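Local coordinates for PRD-containing transcription regulator (Lactobacillus casei, PDB 3NUF), which is probably a transcription regulator, its PRD module presumably answering to phosphorylation by the sugar phosphotransferase system, at residues 36-41 against 87-92; 51-56 against 109-114. One frame throughout, in Å; residues are numbered along the deposited sequence. Where two conformers were deposited one is given.

Contact 1: residues 36-41 against 87-92. With EDO (1,2-ethanediol), chain G.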
# COMPACT_ATOMS: atom_id res chain seq x y z
N ILE A 36 6.29 -1.51 -3.62
CA ILE A 36 7.33 -0.68 -4.26
C ILE A 36 7.54 -1.18 -5.70
O ILE A 36 7.59 -0.39 -6.65
CB ILE A 36 8.63 -0.72 -3.46
CG1 ILE A 36 8.48 0.08 -2.17
CG2 ILE A 36 9.77 -0.15 -4.31
CD1 ILE A 36 9.65 -0.07 -1.18
N LYS A 37 7.68 -2.47 -5.87
CA LYS A 37 7.89 -3.06 -7.21
C LYS A 37 6.72 -2.93 -8.15
O LYS A 37 6.86 -2.70 -9.37
CB LYS A 37 8.31 -4.49 -7.05
CG LYS A 37 9.72 -4.62 -6.44
CD LYS A 37 10.14 -6.08 -6.28
CE LYS A 37 9.56 -6.78 -5.10
NZ LYS A 37 10.16 -8.19 -4.91
N LEU A 38 5.51 -3.08 -7.62
CA LEU A 38 4.31 -2.94 -8.40
C LEU A 38 4.20 -1.48 -8.88
O LEU A 38 3.93 -1.17 -10.05
CB LEU A 38 3.08 -3.28 -7.51
CG LEU A 38 1.77 -3.14 -8.22
CD1 LEU A 38 1.63 -4.19 -9.32
CD2 LEU A 38 0.58 -3.30 -7.27
N ALA A 39 4.41 -0.54 -7.97
CA ALA A 39 4.33 0.89 -8.31
C ALA A 39 5.41 1.23 -9.34
O ALA A 39 5.11 1.93 -10.31
CB ALA A 39 4.50 1.75 -7.03
N ALA A 40 6.60 0.71 -9.16
CA ALA A 40 7.72 0.97 -10.11
C ALA A 40 7.39 0.44 -11.50
O ALA A 40 7.72 1.10 -12.49
CB ALA A 40 8.99 0.37 -9.59
N ALA A 41 6.71 -0.70 -11.60
CA ALA A 41 6.27 -1.20 -12.93
C ALA A 41 5.30 -0.20 -13.58
O ALA A 41 5.29 -0.04 -14.82
CB ALA A 41 5.66 -2.60 -12.82
N LEU A 87 -6.45 3.75 -8.43
CA LEU A 87 -7.50 2.86 -7.89
C LEU A 87 -7.21 1.43 -8.28
O LEU A 87 -7.37 0.50 -7.47
CB LEU A 87 -8.88 3.33 -8.34
CG LEU A 87 -9.41 4.56 -7.68
CD1 LEU A 87 -10.57 5.16 -8.57
CD2 LEU A 87 -9.86 4.25 -6.28
N ASP A 88 -6.79 1.20 -9.52
CA ASP A 88 -6.52 -0.17 -9.99
C ASP A 88 -5.30 -0.76 -9.26
O ASP A 88 -5.30 -1.94 -8.90
CB ASP A 88 -6.27 -0.20 -11.50
CG ASP A 88 -7.52 0.08 -12.33
OD1 ASP A 88 -8.65 0.13 -11.80
OD2 ASP A 88 -7.33 0.26 -13.58
N LEU A 89 -4.24 0.02 -9.08
CA LEU A 89 -3.08 -0.47 -8.34
C LEU A 89 -3.50 -0.80 -6.91
O LEU A 89 -3.10 -1.84 -6.36
CB LEU A 89 -1.93 0.54 -8.38
CG LEU A 89 -1.26 0.74 -9.71
CD1 LEU A 89 -0.40 1.99 -9.71
CD2 LEU A 89 -0.40 -0.50 -10.00
N ALA A 90 -4.27 0.08 -6.27
CA ALA A 90 -4.73 -0.18 -4.91
C ALA A 90 -5.57 -1.44 -4.85
O ALA A 90 -5.40 -2.25 -3.92
CB ALA A 90 -5.50 1.01 -4.38
N ASP A 91 -6.48 -1.63 -5.81
CA ASP A 91 -7.28 -2.85 -5.83
C ASP A 91 -6.39 -4.09 -5.94
O ASP A 91 -6.63 -5.09 -5.26
CB ASP A 91 -8.26 -2.80 -7.02
CG ASP A 91 -9.17 -3.99 -7.07
OD1 ASP A 91 -10.13 -4.00 -6.32
OD2 ASP A 91 -8.94 -4.91 -7.84
N GLN A 92 -5.37 -4.03 -6.77
CA GLN A 92 -4.47 -5.17 -6.92
C GLN A 92 -3.79 -5.47 -5.60
O GLN A 92 -3.66 -6.64 -5.21
CB GLN A 92 -3.41 -4.88 -7.98
CG GLN A 92 -2.52 -6.06 -8.23
CD GLN A 92 -1.66 -5.93 -9.47
OE1 GLN A 92 -1.86 -5.05 -10.30
NE2 GLN A 92 -0.71 -6.84 -9.59
C1 EDO G . 0.28 -10.12 -7.86
O1 EDO G . 0.19 -8.75 -8.27
C2 EDO G . -1.12 -10.65 -7.69
O2 EDO G . -1.27 -11.17 -6.37

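Contact 2: residues 51-56 against 109-114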
# COMPACT_ATOMS: atom_id res chain seq x y z
N LEU A 51 7.18 6.79 1.51
CA LEU A 51 7.31 5.39 1.76
C LEU A 51 7.04 5.06 3.25
O LEU A 51 6.45 4.02 3.54
CB LEU A 51 8.65 4.89 1.23
CG LEU A 51 8.91 3.41 1.46
CD1 LEU A 51 7.86 2.59 0.71
CD2 LEU A 51 10.32 2.94 1.06
N GLN A 52 7.42 5.94 4.20
CA GLN A 52 7.08 5.79 5.61
C GLN A 52 5.58 5.77 5.86
O GLN A 52 5.04 4.91 6.56
CB GLN A 52 7.69 6.96 6.42
CG GLN A 52 9.15 6.85 6.71
CD GLN A 52 9.63 8.04 7.56
OE1 GLN A 52 9.05 8.32 8.59
NE2 GLN A 52 10.67 8.71 7.11
N VAL A 53 4.89 6.75 5.29
CA VAL A 53 3.45 6.87 5.43
C VAL A 53 2.74 5.68 4.79
O VAL A 53 1.83 5.10 5.36
CB VAL A 53 2.99 8.22 4.84
CG1 VAL A 53 1.50 8.35 4.83
CG2 VAL A 53 3.58 9.39 5.64
N LEU A 54 3.22 5.27 3.65
CA LEU A 54 2.70 4.06 2.97
C LEU A 54 2.86 2.81 3.80
O LEU A 54 1.94 2.00 3.99
CB LEU A 54 3.36 3.86 1.61
CG LEU A 54 3.01 2.58 0.90
CD1 LEU A 54 1.55 2.63 0.40
CD2 LEU A 54 4.00 2.32 -0.28
N THR A 55 4.05 2.64 4.36
CA THR A 55 4.35 1.47 5.17
C THR A 55 3.44 1.38 6.35
O THR A 55 2.93 0.32 6.68
CB THR A 55 5.86 1.46 5.61
OG1 THR A 55 6.64 1.35 4.45
CG2 THR A 55 6.16 0.30 6.53
N ASN A 56 3.21 2.50 7.05
CA ASN A 56 2.33 2.49 8.19
C ASN A 56 0.95 1.96 7.79
O ASN A 56 0.35 1.13 8.48
CB ASN A 56 2.24 3.92 8.82
CG ASN A 56 1.33 3.97 10.03
OD1 ASN A 56 1.73 3.57 11.11
ND2 ASN A 56 0.07 4.43 9.84
N SER A 109 -5.52 4.09 -2.41
CA SER A 109 -5.31 4.79 -3.68
C SER A 109 -4.71 6.18 -3.52
O SER A 109 -3.97 6.62 -4.41
CB SER A 109 -6.61 4.82 -4.48
OG SER A 109 -7.51 5.80 -4.02
N ILE A 110 -4.99 6.83 -2.42
CA ILE A 110 -4.45 8.18 -2.21
C ILE A 110 -2.93 8.17 -2.10
O ILE A 110 -2.28 9.13 -2.51
CB ILE A 110 -5.10 8.82 -0.97
CG1 ILE A 110 -6.62 8.87 -1.11
CG2 ILE A 110 -4.55 10.23 -0.67
CD1 ILE A 110 -7.15 9.47 -2.38
N HIS A 111 -2.34 7.11 -1.58
CA HIS A 111 -0.90 7.01 -1.49
C HIS A 111 -0.32 6.98 -2.89
O HIS A 111 0.66 7.62 -3.16
CB HIS A 111 -0.53 5.78 -0.70
CG HIS A 111 -0.91 5.85 0.73
ND1 HIS A 111 -0.01 6.06 1.73
CD2 HIS A 111 -2.11 5.64 1.33
CE1 HIS A 111 -0.65 6.06 2.89
NE2 HIS A 111 -1.92 5.81 2.69
N PHE A 112 -0.89 6.20 -3.79
CA PHE A 112 -0.42 6.14 -5.17
C PHE A 112 -0.68 7.49 -5.85
O PHE A 112 0.15 7.93 -6.66
CB PHE A 112 -1.14 5.04 -5.96
CG PHE A 112 -0.77 3.66 -5.57
CD1 PHE A 112 0.44 3.13 -5.94
CD2 PHE A 112 -1.64 2.84 -4.89
CE1 PHE A 112 0.80 1.83 -5.58
CE2 PHE A 112 -1.29 1.55 -4.52
CZ PHE A 112 -0.08 1.05 -4.80
N GLU A 113 -1.81 8.14 -5.60
CA GLU A 113 -2.13 9.41 -6.22
C GLU A 113 -1.12 10.48 -5.78
O GLU A 113 -0.63 11.27 -6.63
CB GLU A 113 -3.57 9.77 -5.86
CG GLU A 113 -4.27 10.79 -6.77
CD GLU A 113 -4.72 10.22 -8.10
OE1 GLU A 113 -4.19 9.20 -8.59
OE2 GLU A 113 -5.59 10.87 -8.77
N ALA A 114 -0.81 10.53 -4.49
CA ALA A 114 0.18 11.48 -3.97
C ALA A 114 1.56 11.23 -4.56
O ALA A 114 2.30 12.20 -4.87
CB ALA A 114 0.19 11.44 -2.46

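Contact 1: residues 36-41 against 87-92
Leu-38 and Gln-92 both carry CG anti to the backbone N (chi1 179° and -176°), which sends each side chain out from its helix into the space shared with the other. Leu-89 takes the other course, its CG lying beside the backbone N and anti to the carbonyl carbon, and one of its methyls comes up against the leucine from helix 25-41. There the two leucine side chains pass antiparallel, flank to flank: Leu-89 CD2 lies 3.9 Å from Leu-38 CG and 4.0 Å from Leu-38 CD2, a purely apolar meeting. The other branch of Leu-38 serves the glutamine. Its CD1 methyl sits over the face of the Gln-92 amide, 3.5 Å from NE2 and 3.7 Å from both CD and OE1, so carbon covers that side of the flat group. Beyond CG the Gln-92 chain is extended, which carries the amide across to this methyl. NE2 points to O1 of a bound 1,2-ethanediol, probably from the crystallisation liquor, although the refined separation is too short to be taken literally; NE2 also makes a weak hydrogen bond to Tyr-34 OH. The diol is itself hydrogen-bonded to Tyr-34 and His-96, so it bridges the two helices next to the amide. Ile-44 touches Leu-89 from the loop that follows helix 25-41. On another flank of helix 84-97, Leu-87, Ala-90 and Asp-91 pack on helix 104-115, so helix 84-97 packs on helix 104-115 as well as on helix 25-41.

Contact 2: residues 51-56 against 109-114
Within the all-helical PRD bundle, segments 51-56 and 109-114 meet mainly at the side chain of His-111. Its ring also meets that of His-57, the planes only about 20° apart; histidines of PRDs are known phosphorylation sites, and this pair is consistent with such a site. With chi1 at -66°, CG stands beside the backbone N and the ring is directed at the neighbouring helix, where it lies obliquely against Val-53 and Leu-54. CE1 approaches Val-53 O at 3.6 Å and Val-53 CG1 at 3.7 Å, meeting backbone and side chain of the same residue. ND1 comes within 3.6 Å of Leu-54 CA, close packing on the helix backbone rather than a polar bond. Nearer the root of the side chain, Leu-54 CD1 rests 3.9 Å from His-111 CB. Reduced to an alanine, His-111 would probably leave a gap beside Val-53 and the Leu-54 backbone and deprive His-57 of its ring partner. On the far side of helix 48-67, Leu-51 O accepts from Thr-55 N and, on the opposite face of its carbonyl plane, from Thr-55 OG1 at 2.8 Å.

Contacts 1 and 2 join four helices of the same PRD; the order along the chain is 36-41, 51-56, 87-92, 109-114, so the two pairings interleave. Their centres are about 11 Å apart. Direct packing links them on two sides: Ile-36 CD1 meets Leu-51 CD1 at 3.7 Å, joining helices 25-41 and 48-67, while Leu-87 CD2 lies 3.6 Å from Ser-109 OG and Ala-90 N lies 3.8 Å from Phe-112 CE2. Small molecules, probably from the crystallisation liquor, sit near both: a 1,2-ethanediol beside Gln-92 in contact 1, and a di(hydroxyethyl)ether about 4 Å from the side chain of His-111 in contact 2.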